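Local coordinates for protein-glutamine gamma-glutamyltransferase 2 (Pagrus major, PDB 1G0D) that probably uses calcium to cross-link proteins by joining peptide-bound glutamine to the amino group of lysine or to other primary amines, releasing ammonia, at residues S149-Y154 with G287-P292. Sequence-based numbering, arbitrary orientation.
Sequences SKLQEY and GIPTRP. With SO4 (sulfate ion), chain B.
The carbonyl O of Tyr154 accepts a nearly straight hydrogen bond from Thr290 N (2.9 Å, 170° at the hydrogen), and Pro289 CA adds a weaker CA-H...O contact to it at 3.5 Å. Helix 148-156 is thereby fastened to the start of strand 290-298, an outermost strand of the antiparallel sheet in the papain-like transglutaminase core. The neighbouring strand 329-339 carries the catalytic His332, and the helix ending just before Gly287 begins at the catalytic Cys272. The contact illustrates how a backbone bond and a side-chain pairing can join the same helix and strand. A chi1 of 46° tucks Arg291 CG in between N and C of its own backbone, and from there the extended chain runs alongside the Tyr154 ring, CD coming within 3.6 Å of CE1. The guanidinium stands 74° from the ring plane, and its NH1 gives a weak, bent hydrogen bond to Tyr154 OH (2.9 Å). The same NH1 binds O4 of a sulfate, probably from the crystallisation liquor, at 3.1 Å, with O4 lying in plane at the guanidinium edge. Arg291 has stronger company in a salt bridge to Glu336 and a cation-pi contact with Trp351, whose NE1 also binds the sulfate. A leucine in place of Arg291 would probably leave Glu336 without its charge mate and the sulfate without the guanidinium bonds. Lys150 NZ reaches sulfate O2 only weakly, at 3.4 Å. Beside the backbone bond there is an apolar touch: Leu151 packs alongside Pro289, its CD2 3.8 Å from CG of the proline ring.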
loop_
_atom_site.group_PDB
_atom_site.type_symbol
_atom_site.label_atom_id
_atom_site.label_comp_id
_atom_site.label_asym_id
_atom_site.label_seq_id
_atom_site.Cartn_x
_atom_site.Cartn_y
_atom_site.Cartn_z
ATOM N N SER A 149 9.103 9.586 16.566
ATOM C CA SER A 149 8.795 10.340 15.358
ATOM C C SER A 149 8.426 9.449 14.143
ATOM O O SER A 149 7.723 9.872 13.212
ATOM C CB SER A 149 9.971 11.220 15.004
ATOM O OG SER A 149 10.808 10.578 14.067
ATOM N N LYS A 150 8.895 8.209 14.159
ATOM C CA LYS A 150 8.614 7.306 13.065
ATOM C C LYS A 150 7.322 6.577 13.311
ATOM O O LYS A 150 6.686 6.120 12.380
ATOM C CB LYS A 150 9.744 6.314 12.921
ATOM C CG LYS A 150 11.013 6.952 12.508
ATOM C CD LYS A 150 11.967 5.910 12.132
ATOM C CE LYS A 150 13.335 6.512 12.075
ATOM N NZ LYS A 150 14.259 5.461 11.559
ATOM N N LEU A 151 6.940 6.450 14.575
ATOM C CA LEU A 151 5.688 5.779 14.905
ATOM C C LEU A 151 4.529 6.710 14.551
ATOM O O LEU A 151 3.422 6.278 14.241
ATOM C CB LEU A 151 5.658 5.404 16.392
ATOM C CG LEU A 151 6.416 4.111 16.696
ATOM C CD1 LEU A 151 6.567 3.914 18.199
ATOM C CD2 LEU A 151 5.677 2.963 16.077
ATOM N N GLN A 152 4.802 8.004 14.568
ATOM C CA GLN A 152 3.788 9.001 14.245
ATOM C C GLN A 152 3.412 8.922 12.783
ATOM O O GLN A 152 2.254 9.138 12.417
ATOM C CB GLN A 152 4.328 10.389 14.565
ATOM C CG GLN A 152 3.376 11.482 14.272
ATOM C CD GLN A 152 2.026 11.227 14.887
ATOM O OE1 GLN A 152 1.934 10.849 16.083
ATOM N NE2 GLN A 152 0.956 11.428 14.081
ATOM N N GLU A 153 4.410 8.631 11.947
ATOM C CA GLU A 153 4.194 8.506 10.517
ATOM C C GLU A 153 3.720 7.109 10.159
ATOM O O GLU A 153 2.715 6.940 9.473
ATOM C CB GLU A 153 5.484 8.781 9.755
ATOM C CG GLU A 153 5.382 8.503 8.245
ATOM C CD GLU A 153 4.404 9.432 7.509
ATOM O OE1 GLU A 153 4.013 10.470 8.085
ATOM O OE2 GLU A 153 4.020 9.132 6.351
ATOM N N TYR A 154 4.438 6.109 10.656
ATOM C CA TYR A 154 4.119 4.723 10.366
ATOM C C TYR A 154 2.962 4.066 11.113
ATOM O O TYR A 154 2.596 2.946 10.779
ATOM C CB TYR A 154 5.370 3.893 10.522
ATOM C CG TYR A 154 6.527 4.462 9.756
ATOM C CD1 TYR A 154 6.335 4.975 8.466
ATOM C CD2 TYR A 154 7.816 4.475 10.309
ATOM C CE1 TYR A 154 7.389 5.479 7.746
ATOM C CE2 TYR A 154 8.893 4.977 9.596
ATOM C CZ TYR A 154 8.668 5.474 8.313
ATOM O OH TYR A 154 9.733 5.912 7.572
ATOM N N GLY A 287 -2.095 -1.547 14.757
ATOM C CA GLY A 287 -0.930 -1.187 15.544
ATOM C C GLY A 287 0.428 -1.622 15.039
ATOM O O GLY A 287 1.449 -1.423 15.717
ATOM N N ILE A 288 0.494 -2.208 13.858
ATOM C CA ILE A 288 1.801 -2.630 13.374
ATOM C C ILE A 288 2.347 -1.537 12.479
ATOM O O ILE A 288 1.707 -1.171 11.508
ATOM C CB ILE A 288 1.702 -3.971 12.586
ATOM C CG1 ILE A 288 1.059 -5.054 13.472
ATOM C CG2 ILE A 288 3.067 -4.431 12.160
ATOM C CD1 ILE A 288 0.966 -6.448 12.824
ATOM N N PRO A 289 3.518 -0.976 12.812
ATOM C CA PRO A 289 4.123 0.087 11.997
ATOM C C PRO A 289 4.233 -0.334 10.510
ATOM O O PRO A 289 4.844 -1.368 10.188
ATOM C CB PRO A 289 5.481 0.301 12.653
ATOM C CG PRO A 289 5.318 -0.189 13.996
ATOM C CD PRO A 289 4.340 -1.293 13.981
ATOM N N THR A 290 3.662 0.464 9.602
ATOM C CA THR A 290 3.639 0.105 8.165
ATOM C C THR A 290 3.800 1.276 7.167
ATOM O O THR A 290 3.332 2.399 7.399
ATOM C CB THR A 290 2.279 -0.658 7.882
ATOM O OG1 THR A 290 2.188 -1.798 8.746
ATOM C CG2 THR A 290 2.142 -1.107 6.438
ATOM N N ARG A 291 4.474 1.034 6.059
ATOM C CA ARG A 291 4.591 2.078 5.039
ATOM C C ARG A 291 4.582 1.486 3.640
ATOM O O ARG A 291 5.271 0.498 3.361
ATOM C CB ARG A 291 5.868 2.873 5.194
ATOM C CG ARG A 291 7.089 2.029 5.406
ATOM C CD ARG A 291 8.313 2.894 5.440
ATOM N NE ARG A 291 9.510 2.081 5.497
ATOM C CZ ARG A 291 10.722 2.553 5.736
ATOM N NH1 ARG A 291 10.904 3.854 5.947
ATOM N NH2 ARG A 291 11.752 1.718 5.751
ATOM N N PRO A 292 3.769 2.050 2.742
ATOM C CA PRO A 292 3.729 1.525 1.376
ATOM C C PRO A 292 5.001 1.823 0.624
ATOM O O PRO A 292 5.388 2.996 0.529
ATOM C CB PRO A 292 2.547 2.251 0.744
ATOM C CG PRO A 292 1.766 2.735 1.906
ATOM C CD PRO A 292 2.782 3.120 2.919
HETATM S S SO4 B . 14.249 3.441 8.054
HETATM O O1 SO4 B . 14.643 2.183 7.633
HETATM O O2 SO4 B . 13.364 3.277 9.144
HETATM O O3 SO4 B . 15.430 3.959 8.579
HETATM O O4 SO4 B . 13.811 4.222 6.929
#